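Local coordinates for protein SaTIE-TED (PDB 6FX6) that probably contributes, as the thioester domain of a Staphylococcus aureus cell-wall-anchored surface protein, to covalent attachment to host targets, although its function is not established, at residues Gln6-Ile20 with Phe30-Gly42. Residues are numbered along the deposited sequence; the frame is centred on the assembly and turned at random.
With ZN (zinc ion), chain B; ZN (zinc ion), chain C.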
loop_
_atom_site.group_PDB
_atom_site.type_symbol
_atom_site.label_atom_id
_atom_site.label_comp_id
_atom_site.label_asym_id
_atom_site.label_seq_id
_atom_site.Cartn_x
_atom_site.Cartn_y
_atom_site.Cartn_z
ATOM N N GLN A 6 -14.115 4.168 -16.817
ATOM C CA GLN A 6 -12.998 3.283 -17.174
ATOM C C GLN A 6 -13.467 1.857 -17.470
ATOM O O GLN A 6 -14.337 1.319 -16.778
ATOM C CB GLN A 6 -11.955 3.245 -16.050
ATOM C CG GLN A 6 -11.337 4.591 -15.680
ATOM C CD GLN A 6 -10.511 5.223 -16.791
ATOM O OE1 GLN A 6 -10.041 4.546 -17.704
ATOM N NE2 GLN A 6 -10.329 6.533 -16.710
ATOM N N LYS A 7 -12.864 1.255 -18.494
ATOM C CA LYS A 7 -13.151 -0.120 -18.888
ATOM C C LYS A 7 -12.358 -1.074 -17.993
ATOM O O LYS A 7 -11.182 -0.834 -17.726
ATOM C CB LYS A 7 -12.763 -0.327 -20.354
ATOM C CG LYS A 7 -13.445 -1.506 -21.033
ATOM C CD LYS A 7 -13.187 -1.519 -22.537
ATOM C CE LYS A 7 -14.067 -0.520 -23.279
ATOM N NZ LYS A 7 -13.648 -0.349 -24.697
ATOM N N LEU A 8 -13.004 -2.140 -17.527
ATOM C CA LEU A 8 -12.318 -3.181 -16.750
ATOM C C LEU A 8 -11.641 -4.155 -17.708
ATOM O O LEU A 8 -12.315 -4.816 -18.506
ATOM C CB LEU A 8 -13.299 -3.935 -15.846
ATOM C CG LEU A 8 -12.750 -5.069 -14.972
ATOM C CD1 LEU A 8 -11.652 -4.563 -14.055
ATOM C CD2 LEU A 8 -13.869 -5.703 -14.164
ATOM N N ASP A 9 -10.313 -4.221 -17.628
ATOM C CA ASP A 9 -9.516 -5.178 -18.389
ATOM C C ASP A 9 -9.070 -6.311 -17.471
ATOM O O ASP A 9 -9.150 -6.203 -16.248
ATOM C CB ASP A 9 -8.289 -4.498 -19.005
ATOM C CG ASP A 9 -8.654 -3.366 -19.960
ATOM O OD1 ASP A 9 -9.683 -3.462 -20.665
ATOM O OD2 ASP A 9 -7.896 -2.378 -20.017
ATOM N N VAL A 10 -8.599 -7.391 -18.081
ATOM C CA VAL A 10 -8.221 -8.593 -17.352
ATOM C C VAL A 10 -7.075 -9.309 -18.056
ATOM O O VAL A 10 -6.917 -9.190 -19.266
ATOM C CB VAL A 10 -9.427 -9.559 -17.216
ATOM C CG1 VAL A 10 -9.856 -10.118 -18.569
ATOM C CG2 VAL A 10 -9.122 -10.693 -16.243
ATOM N N LYS A 11 -6.275 -10.029 -17.273
ATOM C CA LYS A 11 -5.396 -11.071 -17.783
ATOM C C LYS A 11 -5.722 -12.335 -17.003
ATOM O O LYS A 11 -5.722 -12.328 -15.772
ATOM C CB LYS A 11 -3.926 -10.673 -17.650
ATOM C CG LYS A 11 -3.550 -9.546 -18.607
ATOM C CD LYS A 11 -2.063 -9.483 -18.933
ATOM C CE LYS A 11 -1.290 -8.628 -17.945
ATOM N NZ LYS A 11 0.111 -8.394 -18.391
ATOM N N TRP A 12 -6.039 -13.407 -17.722
ATOM C CA TRP A 12 -6.488 -14.646 -17.096
ATOM C C TRP A 12 -5.300 -15.479 -16.640
ATOM O O TRP A 12 -4.322 -15.639 -17.373
ATOM C CB TRP A 12 -7.366 -15.454 -18.057
ATOM C CG TRP A 12 -8.668 -14.772 -18.348
ATOM C CD1 TRP A 12 -9.038 -14.166 -19.513
ATOM C CD2 TRP A 12 -9.766 -14.607 -17.445
ATOM N NE1 TRP A 12 -10.300 -13.642 -19.394
ATOM C CE2 TRP A 12 -10.769 -13.899 -18.133
ATOM C CE3 TRP A 12 -9.999 -14.994 -16.117
ATOM C CZ2 TRP A 12 -11.995 -13.570 -17.542
ATOM C CZ3 TRP A 12 -11.217 -14.664 -15.527
ATOM C CH2 TRP A 12 -12.198 -13.957 -16.239
ATOM N N ILE A 13 -5.400 -15.995 -15.418
ATOM C CA ILE A 13 -4.437 -16.930 -14.866
ATOM C C ILE A 13 -5.147 -18.279 -14.834
ATOM O O ILE A 13 -6.058 -18.491 -14.035
ATOM C CB ILE A 13 -4.012 -16.498 -13.447
ATOM C CG1 ILE A 13 -3.345 -15.111 -13.495
ATOM C CG2 ILE A 13 -3.082 -17.536 -12.817
ATOM C CD1 ILE A 13 -3.284 -14.397 -12.162
ATOM N N ASP A 14 -4.747 -19.180 -15.723
ATOM C CA ASP A 14 -5.376 -20.488 -15.848
ATOM C C ASP A 14 -4.287 -21.530 -16.070
ATOM O O ASP A 14 -3.601 -21.511 -17.095
ATOM C CB ASP A 14 -6.382 -20.486 -17.012
ATOM C CG ASP A 14 -7.188 -21.781 -17.113
ATOM O OD1 ASP A 14 -7.200 -22.574 -16.151
ATOM O OD2 ASP A 14 -7.822 -22.006 -18.167
ATOM N N LYS A 15 -4.129 -22.427 -15.098
ATOM C CA LYS A 15 -3.160 -23.513 -15.193
ATOM C C LYS A 15 -3.828 -24.881 -15.032
ATOM O O LYS A 15 -3.163 -25.863 -14.707
ATOM C CB LYS A 15 -2.040 -23.285 -14.167
ATOM C CG LYS A 15 -1.226 -22.033 -14.462
ATOM C CD LYS A 15 -0.167 -21.745 -13.410
ATOM C CE LYS A 15 0.448 -20.366 -13.625
ATOM N NZ LYS A 15 1.369 -19.972 -12.525
ATOM N N GLY A 16 -5.135 -24.951 -15.302
ATOM C CA GLY A 16 -5.914 -26.178 -15.121
ATOM C C GLY A 16 -5.976 -26.666 -13.683
ATOM O O GLY A 16 -6.196 -27.849 -13.443
ATOM N N ILE A 17 -5.794 -25.742 -12.740
ATOM C CA ILE A 17 -5.682 -26.035 -11.312
ATOM C C ILE A 17 -6.884 -25.408 -10.622
ATOM O O ILE A 17 -7.227 -24.261 -10.913
ATOM C CB ILE A 17 -4.411 -25.375 -10.716
ATOM C CG1 ILE A 17 -3.143 -26.004 -11.297
ATOM C CG2 ILE A 17 -4.378 -25.479 -9.192
ATOM C CD1 ILE A 17 -1.915 -25.113 -11.206
ATOM N N ASN A 18 -7.509 -26.151 -9.711
ATOM C CA ASN A 18 -8.435 -25.564 -8.746
ATOM C C ASN A 18 -7.594 -24.776 -7.752
ATOM O O ASN A 18 -6.858 -25.362 -6.967
ATOM C CB ASN A 18 -9.243 -26.640 -8.011
ATOM C CG ASN A 18 -10.231 -27.359 -8.913
ATOM O OD1 ASN A 18 -10.605 -26.861 -9.976
ATOM N ND2 ASN A 18 -10.667 -28.539 -8.485
ATOM N N TRP A 19 -7.680 -23.449 -7.813
ATOM C CA TRP A 19 -6.867 -22.577 -6.968
ATOM C C TRP A 19 -7.329 -22.631 -5.516
ATOM O O TRP A 19 -6.509 -22.815 -4.607
ATOM C CB TRP A 19 -6.903 -21.135 -7.478
ATOM C CG TRP A 19 -6.212 -20.937 -8.791
ATOM C CD1 TRP A 19 -6.793 -20.672 -9.998
ATOM C CD2 TRP A 19 -4.805 -20.984 -9.027
ATOM N NE1 TRP A 19 -5.827 -20.550 -10.974
ATOM C CE2 TRP A 19 -4.596 -20.736 -10.401
ATOM C CE3 TRP A 19 -3.698 -21.215 -8.209
ATOM C CZ2 TRP A 19 -3.314 -20.714 -10.975
ATOM C CZ3 TRP A 19 -2.418 -21.186 -8.775
ATOM C CH2 TRP A 19 -2.240 -20.940 -10.147
ATOM N N ILE A 20 -8.636 -22.457 -5.314
ATOM C CA ILE A 20 -9.266 -22.564 -3.995
ATOM C C ILE A 20 -10.693 -23.094 -4.086
ATOM O O ILE A 20 -11.340 -23.006 -5.135
ATOM C CB ILE A 20 -9.332 -21.205 -3.259
ATOM C CG1 ILE A 20 -9.974 -20.125 -4.148
ATOM C CG2 ILE A 20 -7.948 -20.774 -2.800
ATOM C CD1 ILE A 20 -10.186 -18.796 -3.453
ATOM N N PHE A 30 -17.483 -22.553 -3.608
ATOM C CA PHE A 30 -17.264 -22.154 -4.997
ATOM C C PHE A 30 -15.837 -22.542 -5.375
ATOM O O PHE A 30 -14.889 -22.208 -4.656
ATOM C CB PHE A 30 -17.466 -20.637 -5.110
ATOM C CG PHE A 30 -17.440 -20.091 -6.520
ATOM C CD1 PHE A 30 -16.239 -19.697 -7.116
ATOM C CD2 PHE A 30 -18.625 -19.897 -7.225
ATOM C CE1 PHE A 30 -16.222 -19.164 -8.405
ATOM C CE2 PHE A 30 -18.614 -19.365 -8.511
ATOM C CZ PHE A 30 -17.412 -18.997 -9.101
ATOM N N THR A 31 -15.697 -23.248 -6.499
ATOM C CA THR A 31 -14.399 -23.697 -6.995
ATOM C C THR A 31 -13.862 -22.696 -8.010
ATOM O O THR A 31 -14.481 -22.467 -9.043
ATOM C CB THR A 31 -14.516 -25.079 -7.665
ATOM O OG1 THR A 31 -15.052 -26.016 -6.725
ATOM C CG2 THR A 31 -13.151 -25.581 -8.149
HETATM N N MSE A 32 -12.708 -22.108 -7.714
HETATM C CA MSE A 32 -12.062 -21.175 -8.636
HETATM C C MSE A 32 -10.948 -21.895 -9.346
HETATM O O MSE A 32 -9.869 -22.097 -8.782
HETATM C CB MSE A 32 -11.591 -19.930 -7.890
HETATM C CG MSE A 32 -12.248 -18.705 -8.515
HETATM SE SE MSE A 32 -11.645 -17.124 -7.546
HETATM C CE MSE A 32 -11.166 -15.961 -9.062
ATOM N N ASP A 33 -11.223 -22.307 -10.587
ATOM C CA ASP A 33 -10.239 -22.991 -11.435
ATOM C C ASP A 33 -9.554 -22.059 -12.457
ATOM O O ASP A 33 -8.886 -22.516 -13.380
ATOM C CB ASP A 33 -10.859 -24.225 -12.104
ATOM C CG ASP A 33 -11.984 -23.892 -13.077
ATOM O OD1 ASP A 33 -12.504 -22.761 -13.088
ATOM O OD2 ASP A 33 -12.367 -24.790 -13.837
ATOM N N ARG A 34 -9.738 -20.753 -12.279
ATOM C CA ARG A 34 -8.943 -19.736 -12.959
ATOM C C ARG A 34 -9.013 -18.464 -12.124
ATOM O O ARG A 34 -9.813 -18.374 -11.180
ATOM C CB ARG A 34 -9.458 -19.469 -14.377
ATOM C CG ARG A 34 -10.920 -19.071 -14.431
ATOM C CD ARG A 34 -11.297 -18.331 -15.709
ATOM N NE ARG A 34 -12.595 -17.663 -15.554
ATOM C CZ ARG A 34 -13.337 -17.153 -16.540
ATOM N NH1 ARG A 34 -14.497 -16.566 -16.239
ATOM N NH2 ARG A 34 -12.943 -17.216 -17.815
ATOM N N TRP A 35 -8.195 -17.478 -12.478
ATOM C CA TRP A 35 -8.117 -16.250 -11.703
ATOM C C TRP A 35 -8.002 -15.027 -12.594
ATOM O O TRP A 35 -7.173 -14.984 -13.509
ATOM C CB TRP A 35 -6.941 -16.313 -10.720
ATOM C CG TRP A 35 -7.231 -15.594 -9.466
ATOM C CD1 TRP A 35 -7.273 -14.247 -9.298
ATOM C CD2 TRP A 35 -7.552 -16.171 -8.197
ATOM N NE1 TRP A 35 -7.595 -13.941 -8.005
ATOM C CE2 TRP A 35 -7.771 -15.104 -7.302
ATOM C CE3 TRP A 35 -7.659 -17.482 -7.724
ATOM C CZ2 TRP A 35 -8.097 -15.308 -5.955
ATOM C CZ3 TRP A 35 -7.988 -17.686 -6.390
ATOM C CH2 TRP A 35 -8.202 -16.604 -5.521
ATOM N N ALA A 36 -8.848 -14.039 -12.313
ATOM C CA ALA A 36 -8.848 -12.774 -13.040
ATOM C C ALA A 36 -7.844 -11.840 -12.382
ATOM O O ALA A 36 -7.986 -11.505 -11.203
ATOM C CB ALA A 36 -10.235 -12.151 -13.025
ATOM N N LYS A 37 -6.814 -11.457 -13.131
ATOM C CA LYS A 37 -5.917 -10.390 -12.714
ATOM C C LYS A 37 -6.441 -9.115 -13.350
ATOM O O LYS A 37 -6.278 -8.899 -14.555
ATOM C CB LYS A 37 -4.482 -10.676 -13.152
ATOM C CG LYS A 37 -3.456 -9.717 -12.573
ATOM C CD LYS A 37 -2.088 -9.963 -13.183
ATOM C CE LYS A 37 -1.026 -9.096 -12.529
ATOM N NZ LYS A 37 0.282 -9.235 -13.217
ATOM N N PHE A 38 -7.068 -8.274 -12.531
ATOM C CA PHE A 38 -7.761 -7.083 -13.020
ATOM C C PHE A 38 -6.820 -5.912 -13.271
ATOM O O PHE A 38 -5.902 -5.656 -12.485
ATOM C CB PHE A 38 -8.834 -6.639 -12.020
ATOM C CG PHE A 38 -9.909 -7.668 -11.774
ATOM C CD1 PHE A 38 -10.863 -7.944 -12.750
ATOM C CD2 PHE A 38 -9.983 -8.342 -10.552
ATOM C CE1 PHE A 38 -11.866 -8.881 -12.517
ATOM C CE2 PHE A 38 -10.980 -9.282 -10.316
ATOM C CZ PHE A 38 -11.922 -9.555 -11.299
ATOM N N TYR A 39 -7.071 -5.201 -14.366
ATOM C CA TYR A 39 -6.419 -3.931 -14.672
ATOM C C TYR A 39 -7.489 -2.882 -14.938
ATOM O O TYR A 39 -8.499 -3.186 -15.560
ATOM C CB TYR A 39 -5.525 -4.058 -15.912
ATOM C CG TYR A 39 -4.288 -4.902 -15.703
ATOM C CD1 TYR A 39 -4.366 -6.293 -15.682
ATOM C CD2 TYR A 39 -3.031 -4.311 -15.544
ATOM C CE1 TYR A 39 -3.237 -7.072 -15.495
ATOM C CE2 TYR A 39 -1.889 -5.084 -15.365
ATOM C CZ TYR A 39 -1.999 -6.463 -15.337
ATOM O OH TYR A 39 -0.881 -7.238 -15.150
ATOM N N VAL A 40 -7.266 -1.658 -14.460
ATOM C CA VAL A 40 -8.112 -0.512 -14.797
ATOM C C VAL A 40 -7.193 0.624 -15.204
ATOM O O VAL A 40 -6.392 1.102 -14.391
ATOM C CB VAL A 40 -9.002 -0.058 -13.615
ATOM C CG1 VAL A 40 -9.916 1.088 -14.041
ATOM C CG2 VAL A 40 -9.822 -1.227 -13.074
ATOM N N ASN A 41 -7.301 1.026 -16.469
ATOM C CA ASN A 41 -6.472 2.079 -17.072
ATOM C C ASN A 41 -4.967 1.887 -16.820
ATOM O O ASN A 41 -4.256 2.825 -16.466
ATOM C CB ASN A 41 -6.951 3.467 -16.610
ATOM C CG ASN A 41 -6.643 4.565 -17.618
ATOM O OD1 ASN A 41 -6.162 5.632 -17.254
ATOM N ND2 ASN A 41 -6.929 4.309 -18.891
ATOM N N GLY A 42 -4.506 0.652 -17.008
ATOM C CA GLY A 42 -3.112 0.283 -16.783
ATOM C C GLY A 42 -2.749 -0.147 -15.370
ATOM O O GLY A 42 -1.708 -0.766 -15.183
HETATM ZN ZN ZN B . -7.801 -20.694 -19.669
HETATM ZN ZN ZN C . -13.762 -22.170 -14.477
HETATM O O HOH W 1 -8.743 -0.111 -18.497
HETATM O O HOH W 2 -5.893 -1.598 -18.425
HETATM O O HOH W 3 -6.226 -22.675 -12.914
HETATM O O HOH W 4 -12.269 -27.374 -12.245
HETATM O O HOH W 5 -8.784 -18.889 -19.071
HETATM O O HOH W 6 -14.078 -20.002 -14.290
#
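Antiparallel pairing of Asp9 to Ile13 with Trp35 to Tyr39 forms part of the large antiparallel sheet in this thioester domain. Asp9-Tyr39, Lys11-Lys37 and Ile13-Trp35 are hydrogen-bonded pairs, each with two backbone bonds; Ile13 N to Trp35 O measures 2.8 Å. Past residue 13 the chain turns, with Gly16 N bonded to Asp14 OD1 in an Asx turn, and a backbone hydrogen bond forms again, Trp19 N to Met32 O, 2.7 Å.

On the sheet face that carries Val10 and Ala36, the Trp12 indole is covered by the Arg34 guanidinium, planes 13° apart, with Arg34 CZ 3.7 Å from the six-membered-ring centroid: a stacked cation-pi pair. The Arg34 chain, extended from CG to NE, carries the group over that face of the ring, while Val10 CG2 covers the opposite one. On the other face of the sheet, Trp35 turns its edge toward the Trp19 ring, planes at 84°, with CE3 3.7 Å from Trp19 CB. With Ile20 CG1 between the backbone N and the carbonyl carbon (chi1 52°) and the chain extended beyond it, Ile20 CD1 comes within 3.6 Å of Trp35 CH2, and selenomethionine Met32 lays CE over a Trp35 face. Farther along, Lys11 CE packs 3.1 Å from Tyr39 OH, which also receives a hydrogen bond from Lys37 NZ.

Two separate zinc ions sit near the turn, one on Asp14 OD2 and the other on Asp33 OD1, each also holding a water.

Trp35 and Ile20 pack against helix 94-107 through Met102, joined at Trp35 by Ile98. Lys37 NZ also bonds Tyr86 OH of helix 72-87, and strand 43-47 continues the sheet beyond strand 30-40, with strand 59-64 flanking strand 5-13.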